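Local structure of Cgl0159-like domain-containing protein (Corynebacterium glutamicum, 3FOK) at residues E27-R32 with V138-D143; R33-L38 with D106-G111; A48-A53 with G87-P92. The protein is of unknown function, but has a TIM-barrel fold that places it among a superfamily composed largely of enzymes. All blocks are in the same frame, centred on the assembly; numbering follows the deposited sequence.

Interaction 1: E27-R32 with V138-D143; sequences ERFKQR and VDRGVD
Phe29 and Arg140 show how an arginine can serve as an apolar surface along its chain while its charged end works elsewhere. The two side chains cross at about a right angle: Arg140 CG stands 3.3 Å over the centroid of the Phe29 ring, a CH-pi contact almost exactly on the ring normal. The ring gets there because its CG lies anti to the backbone N (chi1 -154°), and its CZ then meets Val142 CG1 at 4.2 Å.

Beside this packing is a set of polar contacts. Arg32 NH2 donates to Gly141 O at 2.9 Å; NH2 sits above the carbonyl plane, while Gly141 O lies near the guanidinium plane. The same nitrogen makes a salt bridge to Asp143 OD1 at 3.1 Å, on the syn side of a carboxylate turned 85° from the guanidinium. A water adds a bridge from Arg32 NE to Arg140 O. Separately, the extended Lys30 chain brings NZ within 3.4 Å of Asp139 OD1, a weak salt bridge.

Helix 23-30 is thus joined to the end of helix 134-140, where Gly141 breaks the helical path with positive phi. Helix 92-100 packs on Phe29 through Ile95 and Ala99, Arg140 NH1 forms a salt bridge to Asp215 of the second subunit, and Arg32 NH1 bonds to Lys107 O at the entrance to strand 108-112.

Interaction 2: R33-L38 with D106-G111; sequences RKRELL and DKIVVG
Arg33 and Asp106 hold each other twice, once through the main chain and once through their side chains, where the loop before the first strand of the TIM barrel crosses the turn leading into its third strand, 108-112. Asp106 N donates to Arg33 O at 2.6 Å, nearly straight at 164°. Alongside it, Arg33 NH2 forms a salt bridge to Asp106 OD1 at 2.7 Å. The two flat groups are not laid side by side: their planes stand 80° apart, and OD2 lies 3.3 Å above the guanidinium plane, toward its rim. Bends at chi2 and chi3 turn the arginine's end toward the aspartate, so that one guanidinium face meets OD2.

Further along, Arg35 lies across the start of the strand. Its CD presses within 3.0 Å of Asp106 O, and Ile108 comes up against one face of its guanidinium, with CG1 offset toward the rim. Ile108 CD1 continues to the backbone of Leu37 and, at 4.5 Å, to Leu37 CD2, giving the charged group an apolar neighbour on that side.

Second-shell partners probably help to hold these groups. Asp105 OD1 takes the backbone N-H of Arg33, next to the first grip. Arg35 NH1 has a salt bridge to Asp86, just ahead of the neighbouring strand 87-90, and Ile46 of strand 44-48 backs Ile108. Lys107, by contrast, turns away to the carbonyls of Val85 and Leu80. Arg35 also braces its own loop: NH2 adds weak bonds to the carbonyls of Glu36 and Leu37, and NE donates to Glu36 O at 2.8 Å, with that oxygen only 3° from the guanidinium plane.

Interaction 3: A48-A53 with G87-P92; sequences AADHPA and GVLGTP
Ala48 and Leu89 form a parallel beta bridge, their CA atoms 4.6 Å apart, and just beyond it Ala49 N donates to Leu89 O at 2.9 Å with an N-H...O angle of 152°. The bond links the first two strands of the barrel near the C-terminal end of strand 44-48.

Ala48 CB and the Leu89 side chain share one face of the sheet, meeting at 4.0 Å between CB and CD2. Leu89 CG sits anti to the backbone N (chi1 154°), which carries the branch alongside Ala48 and obliquely across Asp50, whose OD1 is 4.2 Å from Leu89 CD2. That same OD1 is hydrogen-bonded to Ser112 OG and has a long, weak ion pair with Lys146. Asp50 CB rests 4.1 Å from Gly90 CA. Beyond it, Ala53 CB meets Thr91 CG2 at 3.8 Å, while Thr91 OG1 faces another task, bonding to Asp93 OD1 from the N-cap position of helix 92-100.

All of this lies at the C-terminal ends of the strands, the end at which TIM-barrel enzymes carry their active sites, although no such role is established for these residues. Gly211 of the second subunit covers Ala53 and Thr91, Ala49 reaches Leu72 of helix 69-81, Leu89 also packs on Val110 of strand 108-112, and strand 267-272 flanks the bridge through a backbone hydrogen bond between Ala48 and Val272.

Overall arrangement
From the N terminus, the chain leaves helix 23-30 through 27-32, the first half of interaction 1, runs directly into 33-38 of interaction 2, and enters the barrel by strand 44-48, whose end begins interaction 3. The loops then close in reverse order: 87-92 completes interaction 3, 106-111 interaction 2 and 138-143 interaction 1. The three are therefore nested, with none crossing. Interaction 3 joins the first two barrel strands; strand 108-112 of interaction 2 hydrogen-bonds alongside 87-90; and interaction 1, touching interaction 2, fastens helix 23-30 and the residues after it to the end of helix 134-140 and the turn leading to strand 144-151.

Interaction 1: E27-R32 with V138-D143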
loop_
_atom_site.group_PDB
_atom_site.type_symbol
_atom_site.label_atom_id
_atom_site.label_comp_id
_atom_site.label_asym_id
_atom_site.label_seq_id
_atom_site.Cartn_x
_atom_site.Cartn_y
_atom_site.Cartn_z
ATOM N N GLU A 27 -5.134 0.833 33.713
ATOM C CA GLU A 27 -4.491 1.018 35.006
ATOM C C GLU A 27 -4.387 -0.300 35.770
ATOM O O GLU A 27 -3.319 -0.645 36.273
ATOM C CB GLU A 27 -5.253 2.056 35.832
ATOM C CG GLU A 27 -4.428 2.663 36.961
ATOM C CD GLU A 27 -5.015 3.964 37.490
ATOM O OE1 GLU A 27 -5.313 4.858 36.666
ATOM O OE2 GLU A 27 -5.169 4.098 38.725
ATOM N N ARG A 28 -5.488 -1.039 35.856
ATOM C CA ARG A 28 -5.479 -2.319 36.552
ATOM C C ARG A 28 -4.571 -3.302 35.836
ATOM O O ARG A 28 -3.976 -4.185 36.452
ATOM C CB ARG A 28 -6.894 -2.893 36.635
ATOM C CG ARG A 28 -7.691 -2.397 37.830
ATOM C CD ARG A 28 -9.172 -2.690 37.669
ATOM N NE ARG A 28 -9.912 -2.411 38.894
ATOM C CZ ARG A 28 -9.918 -3.210 39.958
ATOM N NH1 ARG A 28 -9.223 -4.343 39.943
ATOM N NH2 ARG A 28 -10.615 -2.874 41.039
ATOM N N PHE A 29 -4.459 -3.133 34.527
ATOM C CA PHE A 29 -3.625 -4.009 33.719
ATOM C C PHE A 29 -2.151 -3.821 34.069
ATOM O O PHE A 29 -1.405 -4.789 34.188
ATOM C CB PHE A 29 -3.838 -3.702 32.234
ATOM C CG PHE A 29 -3.562 -4.863 31.327
ATOM C CD1 PHE A 29 -2.378 -5.581 31.429
ATOM C CD2 PHE A 29 -4.490 -5.234 30.361
ATOM C CE1 PHE A 29 -2.117 -6.656 30.582
ATOM C CE2 PHE A 29 -4.241 -6.307 29.508
ATOM C CZ PHE A 29 -3.052 -7.020 29.619
ATOM N N LYS A 30 -1.742 -2.571 34.242
ATOM C CA LYS A 30 -0.355 -2.262 34.556
ATOM C C LYS A 30 0.033 -2.490 36.019
ATOM O O LYS A 30 1.213 -2.667 36.327
ATOM C CB LYS A 30 -0.045 -0.825 34.127
ATOM C CG LYS A 30 -0.230 -0.616 32.626
ATOM C CD LYS A 30 0.086 0.808 32.184
ATOM C CE LYS A 30 -0.056 0.944 30.669
ATOM N NZ LYS A 30 0.298 2.310 30.184
ATOM N N GLN A 31 -0.949 -2.492 36.914
ATOM C CA GLN A 31 -0.681 -2.722 38.332
ATOM C C GLN A 31 -0.604 -4.219 38.600
ATOM O O GLN A 31 -0.366 -4.667 39.718
ATOM C CB GLN A 31 -1.779 -2.086 39.181
ATOM C CG GLN A 31 -1.605 -0.591 39.353
ATOM C CD GLN A 31 -2.836 0.079 39.921
ATOM O OE1 GLN A 31 -3.606 -0.533 40.667
ATOM N NE2 GLN A 31 -3.022 1.352 39.584
ATOM N N ARG A 32 -0.808 -4.978 37.534
ATOM C CA ARG A 32 -0.781 -6.432 37.542
ATOM C C ARG A 32 0.569 -6.976 38.011
ATOM O O ARG A 32 1.620 -6.478 37.612
ATOM C CB ARG A 32 -1.079 -6.910 36.118
ATOM C CG ARG A 32 -1.083 -8.396 35.880
ATOM C CD ARG A 32 -1.508 -8.662 34.440
ATOM N NE ARG A 32 -0.412 -8.553 33.483
ATOM C CZ ARG A 32 0.398 -9.560 33.177
ATOM N NH1 ARG A 32 0.225 -10.741 33.753
ATOM N NH2 ARG A 32 1.375 -9.395 32.298
ATOM N N VAL A 138 3.718 -4.399 24.350
ATOM C CA VAL A 138 4.835 -3.883 25.120
ATOM C C VAL A 138 4.319 -2.865 26.135
ATOM O O VAL A 138 4.682 -2.908 27.308
ATOM C CB VAL A 138 5.881 -3.207 24.205
ATOM C CG1 VAL A 138 6.889 -2.434 25.044
ATOM C CG2 VAL A 138 6.588 -4.254 23.372
ATOM N N ASP A 139 3.468 -1.955 25.674
ATOM C CA ASP A 139 2.901 -0.925 26.536
ATOM C C ASP A 139 2.055 -1.483 27.676
ATOM O O ASP A 139 2.132 -1.014 28.811
ATOM C CB ASP A 139 2.034 0.028 25.717
ATOM C CG ASP A 139 1.222 0.970 26.593
ATOM O OD1 ASP A 139 1.825 1.863 27.233
ATOM O OD2 ASP A 139 -0.018 0.811 26.652
ATOM N N ARG A 140 1.252 -2.491 27.367
ATOM C CA ARG A 140 0.357 -3.096 28.345
ATOM C C ARG A 140 1.052 -4.083 29.271
ATOM O O ARG A 140 0.614 -4.302 30.403
ATOM C CB ARG A 140 -0.778 -3.812 27.621
ATOM C CG ARG A 140 -2.096 -3.736 28.328
ATOM C CD ARG A 140 -2.683 -2.352 28.222
ATOM N NE ARG A 140 -4.135 -2.429 28.121
ATOM C CZ ARG A 140 -4.915 -1.424 27.739
ATOM N NH1 ARG A 140 -4.383 -0.246 27.421
ATOM N NH2 ARG A 140 -6.229 -1.607 27.655
ATOM N N GLY A 141 2.125 -4.692 28.781
ATOM C CA GLY A 141 2.846 -5.648 29.590
ATOM C C GLY A 141 2.476 -7.093 29.320
ATOM O O GLY A 141 2.726 -7.951 30.166
ATOM N N VAL A 142 1.872 -7.387 28.170
ATOM C CA VAL A 142 1.540 -8.779 27.894
ATOM C C VAL A 142 2.903 -9.449 27.736
ATOM O O VAL A 142 3.861 -8.830 27.277
ATOM C CB VAL A 142 0.707 -8.963 26.600
ATOM C CG1 VAL A 142 -0.376 -7.901 26.514
ATOM C CG2 VAL A 142 1.608 -8.950 25.404
ATOM N N ASP A 143 2.983 -10.718 28.105
ATOM C CA ASP A 143 4.246 -11.441 28.067
ATOM C C ASP A 143 4.581 -12.214 26.805
ATOM O O ASP A 143 5.748 -12.518 26.555
ATOM C CB ASP A 143 4.296 -12.432 29.236
ATOM C CG ASP A 143 3.749 -11.849 30.527
ATOM O OD1 ASP A 143 2.507 -11.801 30.695
ATOM O OD2 ASP A 143 4.567 -11.430 31.374
HETATM O O HOH W 1 0.866 -6.117 32.820
#

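Interaction 2: R33-L38 with D106-G111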
loop_
_atom_site.group_PDB
_atom_site.type_symbol
_atom_site.label_atom_id
_atom_site.label_comp_id
_atom_site.label_asym_id
_atom_site.label_seq_id
_atom_site.Cartn_x
_atom_site.Cartn_y
_atom_site.Cartn_z
ATOM N N ARG A 33 0.534 -7.996 38.863
ATOM C CA ARG A 33 1.754 -8.620 39.362
ATOM C C ARG A 33 2.308 -9.510 38.263
ATOM O O ARG A 33 1.640 -10.448 37.823
ATOM C CB ARG A 33 1.451 -9.472 40.591
ATOM C CG ARG A 33 1.060 -8.677 41.816
ATOM C CD ARG A 33 2.195 -8.643 42.825
ATOM N NE ARG A 33 2.653 -9.990 43.169
ATOM C CZ ARG A 33 1.850 -10.982 43.550
ATOM N NH1 ARG A 33 0.537 -10.790 43.637
ATOM N NH2 ARG A 33 2.359 -12.169 43.851
ATOM N N LYS A 34 3.527 -9.225 37.821
ATOM C CA LYS A 34 4.135 -10.012 36.759
ATOM C C LYS A 34 5.020 -11.135 37.284
ATOM O O LYS A 34 5.421 -11.131 38.447
ATOM C CB LYS A 34 4.930 -9.096 35.833
ATOM C CG LYS A 34 4.048 -8.080 35.128
ATOM C CD LYS A 34 4.853 -6.999 34.439
ATOM C CE LYS A 34 3.932 -5.907 33.924
ATOM N NZ LYS A 34 3.059 -5.372 35.013
ATOM N N ARG A 35 5.304 -12.102 36.418
ATOM C CA ARG A 35 6.134 -13.242 36.776
ATOM C C ARG A 35 7.085 -13.583 35.642
ATOM O O ARG A 35 6.951 -13.074 34.530
ATOM C CB ARG A 35 5.266 -14.465 37.077
ATOM C CG ARG A 35 4.231 -14.764 36.008
ATOM C CD ARG A 35 3.792 -16.218 36.036
ATOM N NE ARG A 35 4.766 -17.091 35.386
ATOM C CZ ARG A 35 4.637 -18.411 35.277
ATOM N NH1 ARG A 35 3.575 -19.025 35.781
ATOM N NH2 ARG A 35 5.565 -19.120 34.647
ATOM N N GLU A 36 8.056 -14.443 35.937
ATOM C CA GLU A 36 9.014 -14.878 34.932
ATOM C C GLU A 36 8.244 -15.729 33.932
ATOM O O GLU A 36 7.240 -16.353 34.284
ATOM C CB GLU A 36 10.117 -15.723 35.572
ATOM C CG GLU A 36 11.095 -14.956 36.452
ATOM C CD GLU A 36 12.085 -14.133 35.644
ATOM O OE1 GLU A 36 12.708 -14.694 34.713
ATOM O OE2 GLU A 36 12.249 -12.932 35.945
ATOM N N LEU A 37 8.705 -15.749 32.688
ATOM C CA LEU A 37 8.045 -16.531 31.656
ATOM C C LEU A 37 8.053 -18.002 32.058
ATOM O O LEU A 37 7.004 -18.630 32.190
ATOM C CB LEU A 37 8.772 -16.370 30.322
ATOM C CG LEU A 37 7.950 -16.488 29.033
ATOM C CD1 LEU A 37 8.906 -16.789 27.886
ATOM C CD2 LEU A 37 6.900 -17.580 29.137
ATOM N N LEU A 38 9.249 -18.541 32.254
ATOM C CA LEU A 38 9.396 -19.940 32.626
ATOM C C LEU A 38 9.629 -20.125 34.116
ATOM O O LEU A 38 10.445 -19.428 34.724
ATOM C CB LEU A 38 10.548 -20.569 31.843
ATOM C CG LEU A 38 10.361 -20.562 30.325
ATOM C CD1 LEU A 38 11.619 -21.089 29.656
ATOM C CD2 LEU A 38 9.153 -21.407 29.954
ATOM N N ASP A 106 0.354 -12.654 38.516
ATOM C CA ASP A 106 1.252 -13.805 38.464
ATOM C C ASP A 106 0.895 -14.782 37.355
ATOM O O ASP A 106 1.158 -15.978 37.463
ATOM C CB ASP A 106 1.241 -14.549 39.800
ATOM C CG ASP A 106 1.997 -13.811 40.885
ATOM O OD1 ASP A 106 1.812 -14.159 42.072
ATOM O OD2 ASP A 106 2.784 -12.893 40.556
ATOM N N LYS A 107 0.289 -14.278 36.290
ATOM C CA LYS A 107 -0.076 -15.139 35.178
ATOM C C LYS A 107 0.616 -14.665 33.913
ATOM O O LYS A 107 1.101 -13.535 33.838
ATOM C CB LYS A 107 -1.596 -15.141 34.974
ATOM C CG LYS A 107 -2.389 -15.722 36.149
ATOM C CD LYS A 107 -2.194 -17.227 36.297
ATOM C CE LYS A 107 -3.012 -17.769 37.463
ATOM N NZ LYS A 107 -2.974 -19.259 37.557
ATOM N N ILE A 108 0.668 -15.547 32.925
ATOM C CA ILE A 108 1.284 -15.240 31.649
ATOM C C ILE A 108 0.188 -14.849 30.673
ATOM O O ILE A 108 -0.758 -15.604 30.460
ATOM C CB ILE A 108 2.036 -16.464 31.097
ATOM C CG1 ILE A 108 3.251 -16.758 31.978
ATOM C CG2 ILE A 108 2.452 -16.219 29.646
ATOM C CD1 ILE A 108 4.202 -15.584 32.116
ATOM N N VAL A 109 0.307 -13.662 30.091
ATOM C CA VAL A 109 -0.691 -13.206 29.137
ATOM C C VAL A 109 -0.151 -13.309 27.717
ATOM O O VAL A 109 0.890 -12.726 27.396
ATOM C CB VAL A 109 -1.094 -11.742 29.376
ATOM C CG1 VAL A 109 -2.314 -11.411 28.529
ATOM C CG2 VAL A 109 -1.375 -11.506 30.846
ATOM N N VAL A 110 -0.859 -14.056 26.878
ATOM C CA VAL A 110 -0.465 -14.219 25.484
ATOM C C VAL A 110 -1.510 -13.509 24.633
ATOM O O VAL A 110 -2.710 -13.766 24.765
ATOM C CB VAL A 110 -0.428 -15.702 25.068
ATOM C CG1 VAL A 110 0.200 -15.837 23.682
ATOM C CG2 VAL A 110 0.352 -16.511 26.086
ATOM N N GLY A 111 -1.060 -12.612 23.764
ATOM C CA GLY A 111 -2.002 -11.900 22.928
ATOM C C GLY A 111 -2.021 -12.382 21.495
ATOM O O GLY A 111 -0.980 -12.499 20.848
#

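Interaction 3: A48-A53 with G87-P92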
loop_
_atom_site.group_PDB
_atom_site.type_symbol
_atom_site.label_atom_id
_atom_site.label_comp_id
_atom_site.label_asym_id
_atom_site.label_seq_id
_atom_site.Cartn_x
_atom_site.Cartn_y
_atom_site.Cartn_z
ATOM N N ALA A 48 -6.229 -21.213 26.085
ATOM C CA ALA A 48 -6.585 -20.347 24.966
ATOM C C ALA A 48 -8.071 -20.051 24.792
ATOM O O ALA A 48 -8.922 -20.928 24.962
ATOM C CB ALA A 48 -6.036 -20.946 23.680
ATOM N N ALA A 49 -8.371 -18.810 24.419
ATOM C CA ALA A 49 -9.745 -18.376 24.204
ATOM C C ALA A 49 -9.826 -17.235 23.192
ATOM O O ALA A 49 -10.581 -16.285 23.379
ATOM C CB ALA A 49 -10.371 -17.948 25.527
ATOM N N ASP A 50 -9.060 -17.329 22.112
ATOM C CA ASP A 50 -9.077 -16.283 21.092
ATOM C C ASP A 50 -9.898 -16.681 19.865
ATOM O O ASP A 50 -9.835 -16.016 18.826
ATOM C CB ASP A 50 -7.648 -15.919 20.653
ATOM C CG ASP A 50 -6.918 -17.078 20.001
ATOM O OD1 ASP A 50 -5.969 -16.820 19.235
ATOM O OD2 ASP A 50 -7.280 -18.243 20.261
ATOM N N HIS A 51 -10.679 -17.751 19.993
ATOM C CA HIS A 51 -11.494 -18.245 18.886
ATOM C C HIS A 51 -12.674 -17.354 18.475
ATOM O O HIS A 51 -12.903 -17.132 17.285
ATOM C CB HIS A 51 -12.033 -19.640 19.209
ATOM C CG HIS A 51 -11.033 -20.544 19.852
ATOM N ND1 HIS A 51 -10.570 -20.348 21.136
ATOM C CD2 HIS A 51 -10.414 -21.661 19.396
ATOM C CE1 HIS A 51 -9.712 -21.305 21.443
ATOM N NE2 HIS A 51 -9.601 -22.114 20.404
ATOM N N PRO A 52 -13.448 -16.846 19.449
ATOM C CA PRO A 52 -14.596 -15.995 19.120
ATOM C C PRO A 52 -14.292 -14.884 18.118
ATOM O O PRO A 52 -15.005 -14.718 17.126
ATOM C CB PRO A 52 -15.014 -15.445 20.479
ATOM C CG PRO A 52 -14.663 -16.559 21.407
ATOM C CD PRO A 52 -13.294 -16.969 20.910
ATOM N N ALA A 53 -13.230 -14.130 18.387
ATOM C CA ALA A 53 -12.819 -13.020 17.534
ATOM C C ALA A 53 -12.593 -13.429 16.081
ATOM O O ALA A 53 -12.580 -12.587 15.188
ATOM C CB ALA A 53 -11.555 -12.385 18.096
ATOM N N GLY A 87 -0.957 -19.249 32.491
ATOM C CA GLY A 87 -1.509 -18.083 31.836
ATOM C C GLY A 87 -2.636 -18.318 30.853
ATOM O O GLY A 87 -3.183 -19.419 30.738
ATOM N N VAL A 88 -2.966 -17.262 30.123
ATOM C CA VAL A 88 -4.048 -17.303 29.155
ATOM C C VAL A 88 -3.692 -16.613 27.841
ATOM O O VAL A 88 -2.897 -15.674 27.812
ATOM C CB VAL A 88 -5.314 -16.638 29.753
ATOM C CG1 VAL A 88 -4.960 -15.264 30.308
ATOM C CG2 VAL A 88 -6.397 -16.516 28.700
ATOM N N LEU A 89 -4.278 -17.109 26.755
ATOM C CA LEU A 89 -4.076 -16.547 25.426
ATOM C C LEU A 89 -5.410 -15.993 24.964
ATOM O O LEU A 89 -6.403 -16.715 24.917
ATOM C CB LEU A 89 -3.615 -17.620 24.433
ATOM C CG LEU A 89 -3.947 -17.347 22.957
ATOM C CD1 LEU A 89 -3.381 -16.001 22.527
ATOM C CD2 LEU A 89 -3.390 -18.465 22.093
ATOM N N GLY A 90 -5.438 -14.714 24.620
ATOM C CA GLY A 90 -6.680 -14.134 24.168
ATOM C C GLY A 90 -6.520 -12.869 23.359
ATOM O O GLY A 90 -5.431 -12.308 23.249
ATOM N N THR A 91 -7.626 -12.436 22.773
ATOM C CA THR A 91 -7.659 -11.220 21.984
ATOM C C THR A 91 -7.784 -10.093 23.015
ATOM O O THR A 91 -8.099 -10.350 24.177
ATOM C CB THR A 91 -8.859 -11.254 21.008
ATOM O OG1 THR A 91 -9.440 -9.953 20.902
ATOM C CG2 THR A 91 -9.905 -12.243 21.487
ATOM N N PRO A 92 -7.533 -8.836 22.621
ATOM C CA PRO A 92 -7.633 -7.735 23.588
ATOM C C PRO A 92 -8.924 -7.629 24.414
ATOM O O PRO A 92 -8.875 -7.272 25.592
ATOM C CB PRO A 92 -7.407 -6.494 22.726
ATOM C CG PRO A 92 -6.477 -6.997 21.668
ATOM C CD PRO A 92 -7.091 -8.338 21.306
#